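PDB 5C2Y: RNA polymerase II subunit B1 CTD phosphatase RTR1 from Saccharomyces cerevisiae, which dephosphorylates the C-terminal domain repeats of RNA polymerase II and so regulates the polymerase as its phosphorylation pattern changes during transcription. Local coordinates for residues A[51-56]-A[80-85]; A[118-123]-A[161-166]. One frame throughout, in Å; residues are numbered along the deposited sequence.

Contact 1. Residues A[51-56]-A[80-85]; sequences KTLKYL and YPLCGK. With ZN (zinc ion), chain C; SO4 (sulfate ion), chain D.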
ATOM      1  N   LYS A  51      -1.371 -10.681   1.699  1.00 35.39           N
ATOM      2  CA  LYS A  51      -0.037 -11.213   1.432  1.00 30.37           C
ATOM      3  C   LYS A  51       0.675 -10.368   0.381  1.00 30.77           C
ATOM      4  O   LYS A  51       1.887 -10.136   0.437  1.00 31.89           O
ATOM      5  CB  LYS A  51      -0.166 -12.673   0.980  1.00 36.24           C
ATOM      6  CG  LYS A  51       1.113 -13.462   0.822  1.00 39.19           C
ATOM      7  CD  LYS A  51       0.791 -14.960   0.647  1.00 40.66           C
ATOM      8  CE  LYS A  51      -0.292 -15.209  -0.420  1.00 45.93           C
ATOM      9  NZ  LYS A  51      -1.679 -15.359   0.146  1.00 49.38           N
ATOM     10  N   THR A  52      -0.097  -9.890  -0.582  1.00 33.32           N
ATOM     11  CA  THR A  52       0.451  -9.062  -1.642  1.00 33.02           C
ATOM     12  C   THR A  52       0.751  -7.665  -1.095  1.00 32.84           C
ATOM     13  O   THR A  52       1.867  -7.157  -1.272  1.00 33.00           O
ATOM     14  CB  THR A  52      -0.511  -9.000  -2.838  1.00 34.84           C
ATOM     15  OG1 THR A  52      -0.688 -10.322  -3.353  1.00 32.37           O
ATOM     16  CG2 THR A  52       0.037  -8.130  -3.936  1.00 35.04           C
ATOM     17  N   LEU A  53      -0.222  -7.064  -0.401  1.00 30.58           N
ATOM     18  CA  LEU A  53      -0.006  -5.759   0.224  1.00 26.59           C
ATOM     19  C   LEU A  53       1.213  -5.798   1.150  1.00 29.78           C
ATOM     20  O   LEU A  53       2.013  -4.861   1.155  1.00 30.27           O
ATOM     21  CB  LEU A  53      -1.244  -5.303   0.988  1.00 24.32           C
ATOM     22  CG  LEU A  53      -1.201  -3.907   1.629  1.00 24.73           C
ATOM     23  CD1 LEU A  53      -0.932  -2.826   0.614  1.00 25.19           C
ATOM     24  CD2 LEU A  53      -2.492  -3.599   2.320  1.00 25.61           C
ATOM     25  N   LYS A  54       1.356  -6.887   1.908  1.00 28.14           N
ATOM     26  CA  LYS A  54       2.473  -7.071   2.821  1.00 25.55           C
ATOM     27  C   LYS A  54       3.771  -7.268   2.065  1.00 30.63           C
ATOM     28  O   LYS A  54       4.806  -6.697   2.415  1.00 33.04           O
ATOM     29  CB  LYS A  54       2.226  -8.270   3.736  1.00 28.55           C
ATOM     30  CG  LYS A  54       1.425  -7.962   4.992  1.00 32.21           C
ATOM     31  CD  LYS A  54       0.576  -9.149   5.432  1.00 31.19           C
ATOM     32  CE  LYS A  54       1.403 -10.333   5.915  1.00 31.68           C
ATOM     33  NZ  LYS A  54       2.030 -10.088   7.234  1.00 36.38           N
ATOM     34  N   TYR A  55       3.721  -8.104   1.035  1.00 31.13           N
ATOM     35  CA  TYR A  55       4.902  -8.364   0.226  1.00 33.47           C
ATOM     36  C   TYR A  55       5.419  -7.062  -0.362  1.00 33.31           C
ATOM     37  O   TYR A  55       6.623  -6.812  -0.426  1.00 33.36           O
ATOM     38  CB  TYR A  55       4.574  -9.360  -0.891  1.00 36.20           C
ATOM     39  CG  TYR A  55       5.607  -9.440  -1.994  1.00 33.68           C
ATOM     40  CD1 TYR A  55       6.835 -10.038  -1.770  1.00 36.04           C
ATOM     41  CD2 TYR A  55       5.349  -8.922  -3.258  1.00 31.23           C
ATOM     42  CE1 TYR A  55       7.786 -10.108  -2.763  1.00 34.66           C
ATOM     43  CE2 TYR A  55       6.298  -8.998  -4.264  1.00 29.52           C
ATOM     44  CZ  TYR A  55       7.511  -9.598  -4.008  1.00 33.20           C
ATOM     45  OH  TYR A  55       8.469  -9.688  -4.993  1.00 38.65           O
ATOM     46  N   LEU A  56       4.467  -6.244  -0.777  1.00 30.43           N
ATOM     47  CA  LEU A  56       4.691  -4.981  -1.459  1.00 26.86           C
ATOM     48  C   LEU A  56       5.557  -4.002  -0.671  1.00 30.66           C
ATOM     49  O   LEU A  56       6.315  -3.222  -1.252  1.00 31.99           O
ATOM     50  CB  LEU A  56       3.332  -4.374  -1.726  1.00 31.30           C
ATOM     51  CG  LEU A  56       3.049  -3.362  -2.794  1.00 34.78           C
ATOM     52  CD1 LEU A  56       2.901  -4.079  -4.106  1.00 30.30           C
ATOM     53  CD2 LEU A  56       1.757  -2.691  -2.380  1.00 33.11           C
ATOM     54  N   TYR A  80      -6.541   2.951   0.247  1.00 25.99           N
ATOM     55  CA  TYR A  80      -5.981   1.681   0.709  1.00 24.84           C
ATOM     56  C   TYR A  80      -5.955   0.681  -0.441  1.00 24.89           C
ATOM     57  O   TYR A  80      -6.986   0.450  -1.069  1.00 29.08           O
ATOM     58  CB  TYR A  80      -6.814   1.152   1.880  1.00 24.63           C
ATOM     59  CG  TYR A  80      -6.212   0.022   2.708  1.00 21.06           C
ATOM     60  CD1 TYR A  80      -4.904   0.078   3.162  1.00 21.58           C
ATOM     61  CD2 TYR A  80      -6.982  -1.065   3.084  1.00 23.26           C
ATOM     62  CE1 TYR A  80      -4.377  -0.926   3.948  1.00 20.77           C
ATOM     63  CE2 TYR A  80      -6.466  -2.075   3.860  1.00 24.46           C
ATOM     64  CZ  TYR A  80      -5.166  -2.001   4.290  1.00 24.66           C
ATOM     65  OH  TYR A  80      -4.663  -3.014   5.069  1.00 27.78           O
ATOM     66  N   PRO A  81      -4.790   0.072  -0.722  1.00 22.15           N
ATOM     67  CA  PRO A  81      -4.729  -0.732  -1.956  1.00 31.60           C
ATOM     68  C   PRO A  81      -5.586  -2.009  -1.983  1.00 32.24           C
ATOM     69  O   PRO A  81      -5.716  -2.587  -3.062  1.00 31.90           O
ATOM     70  CB  PRO A  81      -3.236  -1.088  -2.070  1.00 25.51           C
ATOM     71  CG  PRO A  81      -2.533   0.003  -1.352  1.00 21.01           C
ATOM     72  CD  PRO A  81      -3.450   0.350  -0.186  1.00 24.75           C
ATOM     73  N   LEU A  82      -6.171  -2.432  -0.863  1.00 29.10           N
ATOM     74  CA  LEU A  82      -7.001  -3.641  -0.875  1.00 24.46           C
ATOM     75  C   LEU A  82      -8.441  -3.310  -1.226  1.00 30.74           C
ATOM     76  O   LEU A  82      -9.232  -4.208  -1.483  1.00 40.84           O
ATOM     77  CB  LEU A  82      -6.950  -4.367   0.476  1.00 26.13           C
ATOM     78  CG  LEU A  82      -5.676  -5.108   0.925  1.00 28.49           C
ATOM     79  CD1 LEU A  82      -5.709  -5.461   2.393  1.00 22.06           C
ATOM     80  CD2 LEU A  82      -5.451  -6.360   0.130  1.00 28.87           C
ATOM     81  N   CYS A  83      -8.781  -2.023  -1.250  1.00 32.63           N
ATOM     82  CA  CYS A  83     -10.170  -1.593  -1.414  1.00 28.46           C
ATOM     83  C   CYS A  83     -10.490  -1.137  -2.817  1.00 32.02           C
ATOM     84  O   CYS A  83      -9.771  -0.316  -3.376  1.00 36.47           O
ATOM     85  CB  CYS A  83     -10.495  -0.451  -0.458  1.00 28.46           C
ATOM     86  SG  CYS A  83     -12.202   0.118  -0.596  1.00 28.65           S
ATOM     87  N   GLY A  84     -11.591  -1.639  -3.365  1.00 30.34           N
ATOM     88  CA  GLY A  84     -12.031  -1.272  -4.695  1.00 29.90           C
ATOM     89  C   GLY A  84     -13.160  -0.263  -4.714  1.00 32.71           C
ATOM     90  O   GLY A  84     -13.678   0.078  -5.767  1.00 40.78           O
ATOM     91  N   LYS A  85     -13.557   0.218  -3.546  1.00 34.66           N
ATOM     92  CA  LYS A  85     -14.548   1.283  -3.464  1.00 28.79           C
ATOM     93  C   LYS A  85     -13.900   2.645  -3.745  1.00 31.42           C
ATOM     94  O   LYS A  85     -12.671   2.767  -3.843  1.00 33.02           O
ATOM     95  CB  LYS A  85     -15.214   1.303  -2.087  1.00 31.39           C
ATOM     96  CG  LYS A  85     -16.146   0.143  -1.780  1.00 27.92           C
ATOM     97  CD  LYS A  85     -16.360   0.020  -0.262  1.00 30.84           C
ATOM     98  CE  LYS A  85     -17.749   0.421   0.193  1.00 34.27           C
ATOM     99  NZ  LYS A  85     -18.782  -0.508  -0.358  1.00 44.86           N
TER
HETATM  100 ZN    ZN C 301     -11.955   1.439   1.163  1.00 37.93          ZN
HETATM  101  S   SO4 D 302       4.113 -12.527   7.538  0.67 53.66           S
HETATM  102  O1  SO4 D 302       2.812 -13.019   7.996  0.67 49.06           O
HETATM  103  O2  SO4 D 302       4.384 -11.225   8.140  0.67 43.35           O
HETATM  104  O3  SO4 D 302       4.084 -12.429   6.079  0.67 54.07           O
HETATM  105  O4  SO4 D 302       5.172 -13.459   7.913  0.67 51.25           O
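Leu53, on helix 50-56, puts its two methyl groups against the type I beta turn of Tyr80 to Cys83, in the zinc-binding loop of the RTR1-type zinc finger. The contact is apolar and buried. With CG anti to the backbone N (chi1 -176°), the leucine reaches off the helix and divides its methyls: CD1 rests against the CB-CG side of the Pro81 ring, 3.8 Å from Pro81 CG, while CD2 touches both Tyr80, at OH (3.6 Å) and CE1, and Leu82, 3.7 Å from Leu82 CD1. The leucine and tyrosine side chains cross at about a right angle. Cut back to an alanine here, the side chain would lose both methyls, and a gap would probably open between helix and turn, with Tyr80 and Pro81 deprived of their shared apolar neighbour.

Polar bonds flank the apolar contact. The turn is closed by Cys83 N bonding to Tyr80 O, and Tyr80 OH has Glu164 as its partner. On another side of the helix, Lys54 NZ binds a sulfate, probably from the crystallisation liquor, at 2.8 Å from its O2.

Metal binding follows directly on the apolar part of the turn. Cys78, Cys117 and His121 complete the zinc site with Cys83, whose SG sits 2.2 Å from the zinc ion and accepts a hydrogen bond from Lys85 N at 3.2 Å.

Contact 2. Residues A[118-123]-A[161-166]; sequences SKFHFR and TLFEEL. With ZN (zinc ion), chain C.
Phe163, in the first turn of helix 163-170, points its ring at Arg123 and Phe120 on helix 119-129, the helix that carries the zinc ligand His121. The contact thus joins the C-terminal part of the chain to the zinc finger through side chains alone. Its closer part is the meeting of Arg123 with Phe163. Arg123 CB and CD each touch Phe163 CE2 at 4.0 Å, the chain bowing outward at CG and passing the ring at a slant. The chain then bends at chi3 (142°), which brings NH1 to the ring edge, near its plane and 3.9 Å from Phe163 CZ. Guanidinium and ring planes are 57° apart, so the cation does not stack on the ring. Phe163 CG is anti to its own backbone N (chi1 -179°), which carries the ring across to helix 119-129, where it also meets Phe127 and touches Cys124.

The looser side belongs to Phe120. Its CE1 comes no nearer than 4.3 Å to Phe163 CE2, the two rings meeting obliquely, and Phe120, like Arg123, is largely open to solvent. At the helix start, Ser118 is the N-cap, its OG accepting a weak bond from His121 N, and His121 ND1 binds the zinc ion at 2.1 Å.

With a cation at a ring edge rather than over a face, and two phenylalanines only grazing, the attraction across this contact is probably mostly dispersion and the shielding of apolar surface, with little cation-pi contribution from Arg123.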
ATOM      1  N   SER A 118     -13.842   5.012   4.115  1.00 29.38           N
ATOM      2  CA  SER A 118     -14.234   4.968   5.519  1.00 29.03           C
ATOM      3  C   SER A 118     -13.064   5.295   6.436  1.00 28.80           C
ATOM      4  O   SER A 118     -11.901   5.285   6.013  1.00 28.48           O
ATOM      5  CB  SER A 118     -14.769   3.596   5.862  1.00 20.52           C
ATOM      6  OG  SER A 118     -13.830   2.650   5.400  1.00 23.44           O
ATOM      7  N   LYS A 119     -13.362   5.564   7.700  1.00 28.86           N
ATOM      8  CA  LYS A 119     -12.289   5.811   8.639  1.00 26.78           C
ATOM      9  C   LYS A 119     -11.521   4.526   8.808  1.00 21.34           C
ATOM     10  O   LYS A 119     -10.314   4.541   8.953  1.00 27.86           O
ATOM     11  CB  LYS A 119     -12.791   6.323   9.994  1.00 25.07           C
ATOM     12  CG  LYS A 119     -11.670   6.989  10.754  1.00 30.90           C
ATOM     13  CD  LYS A 119     -12.073   7.621  12.065  1.00 36.18           C
ATOM     14  CE  LYS A 119     -10.841   8.209  12.738  1.00 30.48           C
ATOM     15  NZ  LYS A 119     -11.162   8.865  14.042  1.00 37.50           N
ATOM     16  N   PHE A 120     -12.221   3.404   8.774  1.00 27.34           N
ATOM     17  CA  PHE A 120     -11.561   2.121   8.952  1.00 26.03           C
ATOM     18  C   PHE A 120     -10.414   1.943   7.955  1.00 27.59           C
ATOM     19  O   PHE A 120      -9.275   1.642   8.351  1.00 28.09           O
ATOM     20  CB  PHE A 120     -12.546   0.965   8.827  1.00 21.30           C
ATOM     21  CG  PHE A 120     -11.900  -0.366   9.027  1.00 31.81           C
ATOM     22  CD1 PHE A 120     -11.319  -0.687  10.248  1.00 31.70           C
ATOM     23  CD2 PHE A 120     -11.820  -1.286   7.990  1.00 31.24           C
ATOM     24  CE1 PHE A 120     -10.697  -1.916  10.440  1.00 34.07           C
ATOM     25  CE2 PHE A 120     -11.204  -2.510   8.177  1.00 33.41           C
ATOM     26  CZ  PHE A 120     -10.638  -2.827   9.401  1.00 33.49           C
ATOM     27  N   HIS A 121     -10.683   2.164   6.672  1.00 24.28           N
ATOM     28  CA  HIS A 121      -9.615   2.056   5.683  1.00 24.29           C
ATOM     29  C   HIS A 121      -8.569   3.181   5.760  1.00 26.61           C
ATOM     30  O   HIS A 121      -7.405   2.953   5.425  1.00 24.95           O
ATOM     31  CB  HIS A 121     -10.212   1.964   4.291  1.00 26.51           C
ATOM     32  CG  HIS A 121     -10.610   0.573   3.925  1.00 27.96           C
ATOM     33  ND1 HIS A 121     -11.394   0.276   2.825  1.00 32.01           N
ATOM     34  CD2 HIS A 121     -10.344  -0.608   4.525  1.00 24.58           C
ATOM     35  CE1 HIS A 121     -11.586  -1.022   2.770  1.00 32.15           C
ATOM     36  NE2 HIS A 121     -10.963  -1.590   3.787  1.00 30.48           N
ATOM     37  N   PHE A 122      -8.959   4.376   6.211  1.00 27.55           N
ATOM     38  CA  PHE A 122      -7.971   5.405   6.538  1.00 24.38           C
ATOM     39  C   PHE A 122      -6.945   4.877   7.534  1.00 24.39           C
ATOM     40  O   PHE A 122      -5.742   5.070   7.365  1.00 25.52           O
ATOM     41  CB  PHE A 122      -8.637   6.663   7.116  1.00 26.18           C
ATOM     42  CG  PHE A 122      -7.693   7.528   7.903  1.00 22.64           C
ATOM     43  CD1 PHE A 122      -6.702   8.244   7.274  1.00 26.11           C
ATOM     44  CD2 PHE A 122      -7.765   7.583   9.281  1.00 30.46           C
ATOM     45  CE1 PHE A 122      -5.807   9.027   8.008  1.00 33.19           C
ATOM     46  CE2 PHE A 122      -6.872   8.359  10.022  1.00 28.78           C
ATOM     47  CZ  PHE A 122      -5.892   9.077   9.384  1.00 27.48           C
ATOM     48  N   ARG A 123      -7.434   4.220   8.584  1.00 26.35           N
ATOM     49  CA  ARG A 123      -6.588   3.632   9.623  1.00 23.29           C
ATOM     50  C   ARG A 123      -5.695   2.519   9.116  1.00 23.73           C
ATOM     51  O   ARG A 123      -4.507   2.483   9.420  1.00 25.32           O
ATOM     52  CB  ARG A 123      -7.438   3.072  10.733  1.00 25.61           C
ATOM     53  CG  ARG A 123      -8.390   4.051  11.344  1.00 25.40           C
ATOM     54  CD  ARG A 123      -9.228   3.306  12.349  1.00 26.34           C
ATOM     55  NE  ARG A 123      -9.483   4.121  13.522  1.00 34.05           N
ATOM     56  CZ  ARG A 123      -9.641   3.648  14.753  1.00 38.42           C
ATOM     57  NH1 ARG A 123      -9.581   2.340  14.983  1.00 31.68           N
ATOM     58  NH2 ARG A 123      -9.873   4.500  15.756  1.00 38.41           N
ATOM     59  N   THR A 161       3.003  -5.388   9.373  1.00 28.72           N
ATOM     60  CA  THR A 161       1.834  -5.965  10.023  1.00 29.04           C
ATOM     61  C   THR A 161       0.605  -5.145   9.652  1.00 33.10           C
ATOM     62  O   THR A 161       0.600  -3.927   9.822  1.00 38.39           O
ATOM     63  CB  THR A 161       1.968  -5.980  11.566  1.00 29.06           C
ATOM     64  OG1 THR A 161       3.011  -6.878  11.971  1.00 26.53           O
ATOM     65  CG2 THR A 161       0.676  -6.402  12.201  1.00 26.12           C
ATOM     66  N   LEU A 162      -0.439  -5.786   9.151  1.00 30.62           N
ATOM     67  CA  LEU A 162      -1.624  -5.034   8.766  1.00 32.21           C
ATOM     68  C   LEU A 162      -2.477  -4.753   9.987  1.00 30.10           C
ATOM     69  O   LEU A 162      -2.474  -5.525  10.939  1.00 30.63           O
ATOM     70  CB  LEU A 162      -2.447  -5.787   7.713  1.00 35.13           C
ATOM     71  CG  LEU A 162      -1.721  -6.160   6.427  1.00 30.36           C
ATOM     72  CD1 LEU A 162      -2.733  -6.443   5.346  1.00 30.79           C
ATOM     73  CD2 LEU A 162      -0.775  -5.049   6.015  1.00 29.94           C
ATOM     74  N   PHE A 163      -3.213  -3.647   9.953  1.00 30.77           N
ATOM     75  CA  PHE A 163      -4.022  -3.260  11.095  1.00 28.38           C
ATOM     76  C   PHE A 163      -5.009  -4.367  11.362  1.00 30.43           C
ATOM     77  O   PHE A 163      -5.209  -4.776  12.509  1.00 35.65           O
ATOM     78  CB  PHE A 163      -4.729  -1.933  10.841  1.00 25.64           C
ATOM     79  CG  PHE A 163      -5.563  -1.453  11.992  1.00 26.05           C
ATOM     80  CD1 PHE A 163      -5.154  -1.641  13.293  1.00 28.97           C
ATOM     81  CD2 PHE A 163      -6.749  -0.776  11.768  1.00 28.10           C
ATOM     82  CE1 PHE A 163      -5.931  -1.180  14.345  1.00 28.31           C
ATOM     83  CE2 PHE A 163      -7.520  -0.315  12.812  1.00 22.78           C
ATOM     84  CZ  PHE A 163      -7.112  -0.516  14.095  1.00 23.71           C
ATOM     85  N   GLU A 164      -5.586  -4.895  10.293  1.00 28.42           N
ATOM     86  CA  GLU A 164      -6.635  -5.884  10.457  1.00 29.91           C
ATOM     87  C   GLU A 164      -6.068  -7.227  10.916  1.00 30.94           C
ATOM     88  O   GLU A 164      -6.818  -8.094  11.323  1.00 35.73           O
ATOM     89  CB  GLU A 164      -7.456  -6.026   9.162  1.00 33.18           C
ATOM     90  CG  GLU A 164      -6.659  -6.279   7.902  1.00 36.49           C
ATOM     91  CD  GLU A 164      -6.094  -5.020   7.248  1.00 33.49           C
ATOM     92  OE1 GLU A 164      -6.458  -4.736   6.082  1.00 30.06           O
ATOM     93  OE2 GLU A 164      -5.259  -4.341   7.886  1.00 34.99           O
ATOM     94  N   GLU A 165      -4.747  -7.387  10.901  1.00 34.45           N
ATOM     95  CA  GLU A 165      -4.128  -8.554  11.529  1.00 29.01           C
ATOM     96  C   GLU A 165      -4.152  -8.409  13.039  1.00 34.22           C
ATOM     97  O   GLU A 165      -4.291  -9.390  13.757  1.00 38.28           O
ATOM     98  CB  GLU A 165      -2.686  -8.750  11.067  1.00 29.72           C
ATOM     99  CG  GLU A 165      -2.532  -9.071   9.601  1.00 32.74           C
ATOM    100  CD  GLU A 165      -1.075  -9.322   9.184  1.00 35.88           C
ATOM    101  OE1 GLU A 165      -0.155  -8.914   9.913  1.00 34.01           O
ATOM    102  OE2 GLU A 165      -0.853  -9.915   8.106  1.00 41.28           O
ATOM    103  N   LEU A 166      -3.996  -7.187  13.538  1.00 32.49           N
ATOM    104  CA  LEU A 166      -4.034  -6.990  14.981  1.00 31.62           C
ATOM    105  C   LEU A 166      -5.464  -7.097  15.515  1.00 31.94           C
ATOM    106  O   LEU A 166      -5.707  -7.719  16.537  1.00 37.50           O
ATOM    107  CB  LEU A 166      -3.415  -5.644  15.373  1.00 30.84           C
ATOM    108  CG  LEU A 166      -1.885  -5.531  15.293  1.00 33.08           C
ATOM    109  CD1 LEU A 166      -1.435  -4.290  16.025  1.00 31.59           C
ATOM    110  CD2 LEU A 166      -1.138  -6.762  15.809  1.00 30.52           C
TER
HETATM  111 ZN    ZN C 301     -11.955   1.439   1.163  1.00 37.93          ZN

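The zinc ion ties the two contacts together: Cys83 of contact 1 and His121 of contact 2 are both ligands, and Cys83 CB packs 3.5 Å from His121 CE1. Tyr80 lies at the junction, its CD2 3.7 Å from His121 CD2 and its OH 2.7 Å from Glu164 OE1, a probable hydrogen bond into segment 161-166. A second tie runs from helix 50-56, where Lys54 NZ makes a salt bridge of 3.0 Å with Glu165 OE2. The contact centres are about 11 Å apart. Contact 1 is the buried apolar neighbour of the metal site, contact 2 the surface one, and segment 161-166 reaches both segments of contact 1, Tyr80 through Glu164 and Lys54 through Glu165.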